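Beta-glycosidase (Bacteroides caccae, PDB 6T2R) probably acts as an endo-acting O-glycanase of glycoside hydrolase family 16, an endo-beta-galactosidase that helps initiate mucin breakdown in the human gut. Local coordinates at residues A[98-103]-A[227-232]; A[126-131]-A[142-147]; A[109-114]-A[255-260]. All blocks are in the same frame, centred on the assembly; numbering follows the deposited sequence.

Interaction 1: A[98-103]-A[227-232]; sequences WTKDKR and PQYLLI
Trp-98 and Leu-231 form an antiparallel, non-hydrogen-bonded pair where strand 92-98 of the GH16 beta-jelly roll ends against strand 228-233 and turns into a loop. The backbone link is short: Thr-99 N donates to Leu-230 O (3.0 Å), and the same oxygen receives a CA-H contact from Trp-98. On one face of the sheet the side chains of Trp-98, Tyr-229 and Leu-231 gather. Tyr-229 turns its edge toward the face of the six-membered ring of Trp-98, an offset edge-to-face pair with centroids 5.6 Å apart and planes at 87°. At the rim of the indole, near its plane, Leu-231 CD2 meets Trp-98 CE3 at 3.7 Å. Lys-100 lies alongside the tyrosine. Its CB sits over the phenol ring in a CH-pi contact, 3.8 Å from the centroid, and after a bend at chi3 (-66°) its CE comes within 3.2 Å of Tyr-229 OH; CE also lies above the rim of the indole, so the aliphatic part of the lysine touches both rings. Where strand pairing gives out, the threonine hydroxyl takes over. With chi1 at 66°, Thr-99 OG1 stands between its own backbone N and carbonyl carbon, accepting from Leu-230 N (3.0 Å) in a nearly straight bond. The same hydroxyl closes the loop behind it by donating to Arg-103 O at 2.7 Å.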
# COMPACT_ATOMS: atom_id res chain seq x y z
N TRP A 98 -9.55 -0.63 1.27
CA TRP A 98 -9.05 -1.45 0.14
C TRP A 98 -10.03 -1.44 -1.02
O TRP A 98 -11.21 -1.04 -0.86
CB TRP A 98 -8.66 -2.86 0.60
CG TRP A 98 -9.75 -3.75 1.11
CD1 TRP A 98 -11.10 -3.66 0.91
CD2 TRP A 98 -9.54 -4.96 1.85
NE1 TRP A 98 -11.74 -4.71 1.51
CE2 TRP A 98 -10.81 -5.52 2.10
CE3 TRP A 98 -8.39 -5.61 2.31
CZ2 TRP A 98 -10.96 -6.71 2.79
CZ3 TRP A 98 -8.55 -6.78 3.02
CH2 TRP A 98 -9.82 -7.33 3.24
N THR A 99 -9.51 -1.72 -2.20
CA THR A 99 -10.31 -1.70 -3.44
C THR A 99 -10.72 -3.13 -3.78
O THR A 99 -11.19 -3.33 -4.92
CB THR A 99 -9.55 -1.14 -4.65
OG1 THR A 99 -8.46 -1.98 -5.04
CG2 THR A 99 -9.09 0.27 -4.42
N LYS A 100 -10.51 -4.07 -2.86
CA LYS A 100 -10.88 -5.48 -3.07
C LYS A 100 -12.32 -5.55 -3.58
O LYS A 100 -13.18 -4.93 -2.98
CB LYS A 100 -10.75 -6.31 -1.80
CG LYS A 100 -11.09 -7.79 -2.01
CD LYS A 100 -11.20 -8.59 -0.72
CE LYS A 100 -9.87 -8.69 -0.02
NZ LYS A 100 -9.88 -9.78 0.97
N ASP A 101 -12.55 -6.32 -4.63
CA ASP A 101 -13.87 -6.64 -5.20
C ASP A 101 -14.46 -5.39 -5.84
O ASP A 101 -15.57 -5.52 -6.33
CB ASP A 101 -14.82 -7.24 -4.15
CG ASP A 101 -14.34 -8.60 -3.60
OD1 ASP A 101 -13.94 -9.44 -4.41
OD2 ASP A 101 -14.33 -8.79 -2.35
N LYS A 102 -13.76 -4.24 -5.89
CA LYS A 102 -14.33 -2.99 -6.46
C LYS A 102 -13.46 -2.38 -7.56
O LYS A 102 -14.03 -1.92 -8.55
CB LYS A 102 -14.57 -1.95 -5.36
CG LYS A 102 -15.68 -2.32 -4.39
CD LYS A 102 -15.98 -1.32 -3.28
CE LYS A 102 -17.27 -1.72 -2.59
NZ LYS A 102 -17.48 -0.90 -1.39
N ARG A 103 -12.14 -2.24 -7.37
CA ARG A 103 -11.31 -1.71 -8.47
C ARG A 103 -10.00 -2.52 -8.57
O ARG A 103 -9.24 -2.65 -7.58
CB ARG A 103 -11.05 -0.21 -8.31
CG ARG A 103 -10.04 0.25 -9.37
CD ARG A 103 -9.97 1.74 -9.49
NE ARG A 103 -11.20 2.20 -10.11
CZ ARG A 103 -11.38 2.38 -11.42
NH1 ARG A 103 -10.38 2.15 -12.26
NH2 ARG A 103 -12.55 2.80 -11.88
N PRO A 227 -3.74 -8.67 -12.16
CA PRO A 227 -4.52 -7.58 -11.61
C PRO A 227 -4.33 -7.49 -10.09
O PRO A 227 -4.33 -8.52 -9.42
CB PRO A 227 -5.96 -7.99 -11.93
CG PRO A 227 -5.82 -8.88 -13.14
CD PRO A 227 -4.56 -9.66 -12.88
N GLN A 228 -4.25 -6.26 -9.58
CA GLN A 228 -3.97 -5.94 -8.17
C GLN A 228 -5.19 -5.24 -7.57
O GLN A 228 -5.91 -4.55 -8.33
CB GLN A 228 -2.71 -5.06 -8.12
CG GLN A 228 -1.51 -5.68 -8.84
CD GLN A 228 -0.84 -6.73 -8.00
OE1 GLN A 228 -0.70 -6.56 -6.79
NE2 GLN A 228 -0.45 -7.85 -8.62
N TYR A 229 -5.39 -5.38 -6.26
CA TYR A 229 -6.17 -4.40 -5.47
C TYR A 229 -5.22 -3.66 -4.52
O TYR A 229 -4.14 -4.21 -4.15
CB TYR A 229 -7.37 -5.05 -4.79
CG TYR A 229 -7.13 -5.87 -3.54
CD1 TYR A 229 -7.28 -5.31 -2.29
CD2 TYR A 229 -6.85 -7.23 -3.61
CE1 TYR A 229 -7.12 -6.05 -1.13
CE2 TYR A 229 -6.70 -7.99 -2.46
CZ TYR A 229 -6.86 -7.40 -1.22
OH TYR A 229 -6.74 -8.13 -0.08
N LEU A 230 -5.62 -2.45 -4.15
CA LEU A 230 -4.79 -1.47 -3.39
C LEU A 230 -5.33 -1.39 -1.97
O LEU A 230 -6.56 -1.38 -1.82
CB LEU A 230 -4.93 -0.11 -4.07
CG LEU A 230 -4.21 1.02 -3.36
CD1 LEU A 230 -2.72 0.73 -3.17
CD2 LEU A 230 -4.40 2.30 -4.15
N LEU A 231 -4.44 -1.45 -1.01
CA LEU A 231 -4.69 -1.31 0.44
C LEU A 231 -3.91 -0.07 0.89
O LEU A 231 -2.69 0.05 0.53
CB LEU A 231 -4.20 -2.55 1.20
CG LEU A 231 -4.78 -3.91 0.77
CD1 LEU A 231 -3.97 -4.52 -0.39
CD2 LEU A 231 -4.78 -4.88 1.93
N ILE A 232 -4.56 0.74 1.70
CA ILE A 232 -3.99 1.92 2.40
C ILE A 232 -4.50 1.85 3.83
O ILE A 232 -5.74 1.84 4.00
CB ILE A 232 -4.39 3.26 1.74
CG1 ILE A 232 -4.02 3.28 0.26
CG2 ILE A 232 -3.73 4.38 2.53
CD1 ILE A 232 -4.54 4.46 -0.52

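Interaction 2: A[126-131]-A[142-147]; sequences IWTLPY and GEVDIM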
# COMPACT_ATOMS: atom_id res chain seq x y z
N ILE A 126 1.08 1.25 2.41
CA ILE A 126 0.39 1.37 1.10
C ILE A 126 0.87 0.17 0.28
O ILE A 126 2.09 0.02 0.11
CB ILE A 126 0.74 2.71 0.42
CG1 ILE A 126 0.35 3.90 1.30
CG2 ILE A 126 0.12 2.78 -0.97
CD1 ILE A 126 0.91 5.25 0.89
N TRP A 127 -0.03 -0.65 -0.22
CA TRP A 127 0.42 -1.94 -0.76
C TRP A 127 -0.66 -2.58 -1.60
O TRP A 127 -1.83 -2.13 -1.53
CB TRP A 127 0.90 -2.82 0.39
CG TRP A 127 -0.09 -3.14 1.48
CD1 TRP A 127 -0.74 -2.29 2.33
CD2 TRP A 127 -0.39 -4.47 1.94
NE1 TRP A 127 -1.47 -3.01 3.26
CE2 TRP A 127 -1.28 -4.34 3.03
CE3 TRP A 127 -0.02 -5.76 1.52
CZ2 TRP A 127 -1.78 -5.44 3.71
CZ3 TRP A 127 -0.52 -6.86 2.18
CH2 TRP A 127 -1.39 -6.68 3.26
N THR A 128 -0.25 -3.57 -2.39
CA THR A 128 -1.15 -4.30 -3.29
C THR A 128 -0.98 -5.81 -3.15
O THR A 128 0.11 -6.29 -2.83
CB THR A 128 -0.97 -3.88 -4.75
OG1 THR A 128 0.21 -4.50 -5.26
CG2 THR A 128 -0.98 -2.37 -4.89
N LEU A 129 -2.10 -6.49 -3.38
CA LEU A 129 -2.33 -7.95 -3.36
C LEU A 129 -3.07 -8.31 -4.64
O LEU A 129 -3.63 -7.44 -5.28
CB LEU A 129 -3.14 -8.29 -2.11
CG LEU A 129 -2.36 -8.24 -0.80
CD1 LEU A 129 -3.25 -8.59 0.35
CD2 LEU A 129 -1.13 -9.14 -0.85
N PRO A 130 -3.05 -9.59 -5.07
CA PRO A 130 -3.82 -10.02 -6.23
C PRO A 130 -5.31 -9.74 -6.07
O PRO A 130 -5.88 -10.05 -5.03
CB PRO A 130 -3.53 -11.52 -6.35
CG PRO A 130 -2.21 -11.68 -5.60
CD PRO A 130 -2.27 -10.68 -4.48
N TYR A 131 -5.89 -9.11 -7.10
CA TYR A 131 -7.32 -8.77 -7.20
C TYR A 131 -8.13 -10.07 -7.17
O TYR A 131 -9.16 -10.12 -6.49
CB TYR A 131 -7.64 -8.02 -8.50
CG TYR A 131 -9.06 -7.54 -8.53
CD1 TYR A 131 -9.43 -6.37 -7.85
CD2 TYR A 131 -10.04 -8.30 -9.14
CE1 TYR A 131 -10.75 -5.97 -7.81
CE2 TYR A 131 -11.36 -7.89 -9.15
CZ TYR A 131 -11.71 -6.73 -8.47
OH TYR A 131 -13.03 -6.38 -8.45
N GLY A 142 1.96 -13.26 -4.67
CA GLY A 142 2.80 -12.05 -4.58
C GLY A 142 2.19 -10.98 -3.69
O GLY A 142 0.95 -10.97 -3.45
N GLU A 143 3.04 -10.06 -3.24
CA GLU A 143 2.69 -8.87 -2.44
C GLU A 143 3.66 -7.75 -2.84
O GLU A 143 4.87 -8.05 -3.05
CB GLU A 143 2.80 -9.17 -0.94
CG GLU A 143 2.34 -8.01 -0.04
CD GLU A 143 2.78 -8.16 1.41
OE1 GLU A 143 3.17 -7.18 2.03
OE2 GLU A 143 2.73 -9.28 1.91
N VAL A 144 3.14 -6.54 -2.99
CA VAL A 144 3.93 -5.34 -3.35
C VAL A 144 3.67 -4.28 -2.29
O VAL A 144 2.55 -3.78 -2.19
CB VAL A 144 3.56 -4.85 -4.76
CG1 VAL A 144 4.32 -3.58 -5.13
CG2 VAL A 144 3.79 -5.94 -5.79
N ASP A 145 4.69 -3.96 -1.52
CA ASP A 145 4.64 -2.92 -0.47
C ASP A 145 5.14 -1.62 -1.09
O ASP A 145 6.34 -1.48 -1.29
CB ASP A 145 5.45 -3.41 0.74
CG ASP A 145 4.88 -4.70 1.31
OD1 ASP A 145 3.68 -4.96 1.08
OD2 ASP A 145 5.63 -5.43 1.98
N ILE A 146 4.24 -0.71 -1.43
CA ILE A 146 4.61 0.62 -2.01
C ILE A 146 5.15 1.53 -0.89
O ILE A 146 6.03 2.35 -1.17
CB ILE A 146 3.41 1.22 -2.74
CG1 ILE A 146 2.85 0.23 -3.77
CG2 ILE A 146 3.79 2.56 -3.35
CD1 ILE A 146 1.53 0.60 -4.43
N MET A 147 4.67 1.37 0.35
CA MET A 147 5.17 2.17 1.50
C MET A 147 4.92 1.42 2.82
O MET A 147 3.80 0.95 3.04
CB MET A 147 4.46 3.52 1.52
CG MET A 147 5.04 4.56 2.44
SD MET A 147 4.65 4.29 4.18
CE MET A 147 2.88 4.56 4.17
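This antiparallel strand pair with a classic beta bulge joins strand 125-130 to segment 142-147 deep in the jelly roll, in the region that forms the active-site cleft of GH16 enzymes. Thr-128 and Val-144 exchange two backbone bonds, Thr-128 N to Val-144 O at 2.8 Å and Val-144 N to Thr-128 O at 3.0 Å. Farther along, Ile-146 and Met-147 both face Ile-126: Met-147 N binds Ile-126 O on a lone pair at 2.9 Å, whereas Ile-146 N makes a weak, bent bond to the same oxygen. Met-147 bends at chi2 (-76°) and chi3, returning its CE to within 3.9 Å of Ile-126 CG1. The other face carries Trp-127, Glu-143 and Asp-145. The Glu-143 carboxylate is turned 57° from the indole plane, its OE1 3.5 Å from Trp-127 CE3, while Asp-145 lies alongside with OD1 3.6 Å from Trp-127 CB. Asp-233 accepts from Trp-127 NE1. Glu-143, Asp-145 and Glu-148 fit the acidic GH16 signature, in which the bulge sets the two glutamates on one face; as in relatives, Glu-143 is probably the nucleophile and Glu-148 the acid/base. Trp-138, bonded to Glu-143 OE2, and the packed Trp-127 indole would restrict rotation of that carboxylate beside Asp-145.

Interaction 3: A[109-114]-A[255-260]; sequences RIEVRA and VDWVRH. With SO4 (sulfate ion), chain B.
Arg-113 and Asp-256 each place CG anti to the backbone N (chi1 176° and -167°), which sends both side chains the same way, side by side; the arginine stays extended as far as NE. Its NH1 then reaches Asp-256 OD2 at 2.6 Å in a salt bridge. The carboxylate oxygen lies near the guanidinium plane and is met on its anti side. Trp-257, with CG between its backbone N and carbonyl carbon (chi1 48°), swings its indole under the arginine: Arg-113 CB lies over the six-membered ring in a CH-pi contact, 3.6 Å from the centroid, while Arg-259 NE lies over the opposite face. Glu-111 CB meets the indole at its edge, 3.9 Å from Trp-257 CZ3. A classic beta bulge underlies this grouping, because Asp-256 and Trp-257 both face Arg-113. At the far end of the pair, His-260 ND1 donates to Arg-109 O (3.1 Å) from above the carbonyl plane, and His-260 NE2 donates to sulfate O1 (2.6 Å). Two donor nitrogens are consistent with a protonated ring, which the anion would favour; His-106 N and Gln-262 NE2 also bond to the sulfate, probably acquired from the crystallisation liquor. On the sheet face shared with His-260, Val-112 CG1 touches Val-255 CG1 at 3.7 Å. These valines pack on Ile-232 of strand 228-233, while strand 187-195 flanks strand 108-116 and strand 29-35 pairs with strand 251-263.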
# COMPACT_ATOMS: atom_id res chain seq x y z
N ARG A 109 1.50 2.41 -13.34
CA ARG A 109 2.15 3.19 -12.26
C ARG A 109 1.07 3.49 -11.24
O ARG A 109 0.05 4.05 -11.62
CB ARG A 109 2.78 4.46 -12.84
CG ARG A 109 3.01 5.59 -11.85
CD ARG A 109 3.95 6.67 -12.37
NE ARG A 109 5.29 6.19 -12.67
CZ ARG A 109 6.26 6.93 -13.18
NH1 ARG A 109 6.04 8.20 -13.45
NH2 ARG A 109 7.45 6.41 -13.42
N ILE A 110 1.24 3.04 -10.01
CA ILE A 110 0.32 3.40 -8.90
C ILE A 110 1.06 4.37 -8.01
O ILE A 110 2.20 4.02 -7.59
CB ILE A 110 -0.13 2.14 -8.16
CG1 ILE A 110 -0.75 1.14 -9.14
CG2 ILE A 110 -1.12 2.51 -7.09
CD1 ILE A 110 -1.22 -0.15 -8.50
N GLU A 111 0.47 5.53 -7.74
CA GLU A 111 1.12 6.54 -6.87
C GLU A 111 0.09 7.00 -5.85
O GLU A 111 -1.12 7.14 -6.19
CB GLU A 111 1.63 7.79 -7.58
CG GLU A 111 2.72 7.53 -8.59
CD GLU A 111 3.12 8.78 -9.37
OE1 GLU A 111 2.29 9.66 -9.50
OE2 GLU A 111 4.27 8.87 -9.83
N VAL A 112 0.58 7.19 -4.63
CA VAL A 112 -0.25 7.70 -3.50
C VAL A 112 0.52 8.83 -2.84
O VAL A 112 1.73 8.61 -2.47
CB VAL A 112 -0.60 6.56 -2.52
CG1 VAL A 112 -1.45 7.06 -1.35
CG2 VAL A 112 -1.30 5.42 -3.23
N ARG A 113 -0.15 9.95 -2.63
CA ARG A 113 0.48 11.11 -1.96
C ARG A 113 -0.09 11.20 -0.54
O ARG A 113 -1.35 11.28 -0.37
CB ARG A 113 0.30 12.38 -2.81
CG ARG A 113 0.85 13.62 -2.12
CD ARG A 113 0.74 14.86 -2.98
NE ARG A 113 1.66 15.90 -2.53
CZ ARG A 113 1.30 17.01 -1.89
NH1 ARG A 113 0.04 17.23 -1.55
NH2 ARG A 113 2.22 17.88 -1.52
N ALA A 114 0.79 11.17 0.46
CA ALA A 114 0.40 10.97 1.87
C ALA A 114 1.38 11.70 2.75
O ALA A 114 2.60 11.76 2.42
CB ALA A 114 0.41 9.49 2.22
N VAL A 255 -4.06 11.20 3.44
CA VAL A 255 -3.91 10.83 2.01
C VAL A 255 -4.59 11.89 1.16
O VAL A 255 -5.84 12.03 1.21
CB VAL A 255 -4.46 9.43 1.76
CG1 VAL A 255 -4.10 8.93 0.38
CG2 VAL A 255 -3.98 8.46 2.84
N ASP A 256 -3.77 12.57 0.37
CA ASP A 256 -4.17 13.60 -0.61
C ASP A 256 -4.83 12.94 -1.82
O ASP A 256 -5.92 13.41 -2.22
CB ASP A 256 -2.95 14.44 -0.98
CG ASP A 256 -3.25 15.71 -1.73
OD1 ASP A 256 -4.44 16.08 -1.83
OD2 ASP A 256 -2.28 16.31 -2.22
N TRP A 257 -4.19 11.91 -2.41
CA TRP A 257 -4.73 11.27 -3.64
C TRP A 257 -4.06 9.93 -3.96
O TRP A 257 -2.96 9.63 -3.46
CB TRP A 257 -4.69 12.19 -4.90
CG TRP A 257 -3.38 12.90 -5.18
CD1 TRP A 257 -3.15 14.24 -5.01
CD2 TRP A 257 -2.15 12.36 -5.72
NE1 TRP A 257 -1.86 14.55 -5.36
CE2 TRP A 257 -1.23 13.43 -5.82
CE3 TRP A 257 -1.72 11.08 -6.11
CZ2 TRP A 257 0.07 13.26 -6.28
CZ3 TRP A 257 -0.42 10.91 -6.54
CH2 TRP A 257 0.45 11.99 -6.66
N VAL A 258 -4.73 9.19 -4.85
CA VAL A 258 -4.19 8.00 -5.53
C VAL A 258 -4.26 8.29 -7.01
O VAL A 258 -5.35 8.70 -7.44
CB VAL A 258 -4.99 6.73 -5.21
CG1 VAL A 258 -4.40 5.51 -5.90
CG2 VAL A 258 -5.09 6.52 -3.71
N ARG A 259 -3.18 8.04 -7.74
CA ARG A 259 -3.18 8.19 -9.22
C ARG A 259 -2.66 6.91 -9.85
O ARG A 259 -1.73 6.31 -9.33
CB ARG A 259 -2.41 9.42 -9.71
CG ARG A 259 -3.10 10.73 -9.36
CD ARG A 259 -2.10 11.86 -9.45
NE ARG A 259 -2.71 13.16 -9.18
CZ ARG A 259 -2.01 14.27 -9.10
NH1 ARG A 259 -0.71 14.27 -9.31
NH2 ARG A 259 -2.62 15.40 -8.83
N HIS A 260 -3.31 6.52 -10.94
CA HIS A 260 -2.98 5.33 -11.73
C HIS A 260 -2.71 5.81 -13.14
O HIS A 260 -3.58 6.46 -13.71
CB HIS A 260 -4.11 4.31 -11.60
CG HIS A 260 -3.82 3.02 -12.24
ND1 HIS A 260 -2.58 2.49 -12.22
CD2 HIS A 260 -4.61 2.17 -12.93
CE1 HIS A 260 -2.59 1.34 -12.85
NE2 HIS A 260 -3.84 1.13 -13.31
S SO4 B . -6.33 -0.13 -15.42
O1 SO4 B . -5.40 -0.59 -14.39
O2 SO4 B . -7.13 0.96 -14.90
O3 SO4 B . -7.19 -1.21 -15.78
O4 SO4 B . -5.58 0.34 -16.56

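Overall arrangement
Interactions 1 and 2 share a sheet, since strands 228-233 and 125-130 are neighbours in it: Leu-231 N probably bonds to Trp-127 O, and Gln-228 OE1 meets Thr-128 OG1 2.7 Å away. Both are buried, yet interaction 1 relies on aromatic packing and a threonine hydroxyl at a strand end, while interaction 2 brings carboxylates to the probable catalytic face. Interaction 3, only partly buried, belongs to the other layer of the sandwich. Its arginines and tryptophan lie on the face turned from the core; its aliphatic side chains meet the others inside, Val-258 against Leu-230 and Ile-232 of interaction 1, Val-112 against Ile-126 of interaction 2.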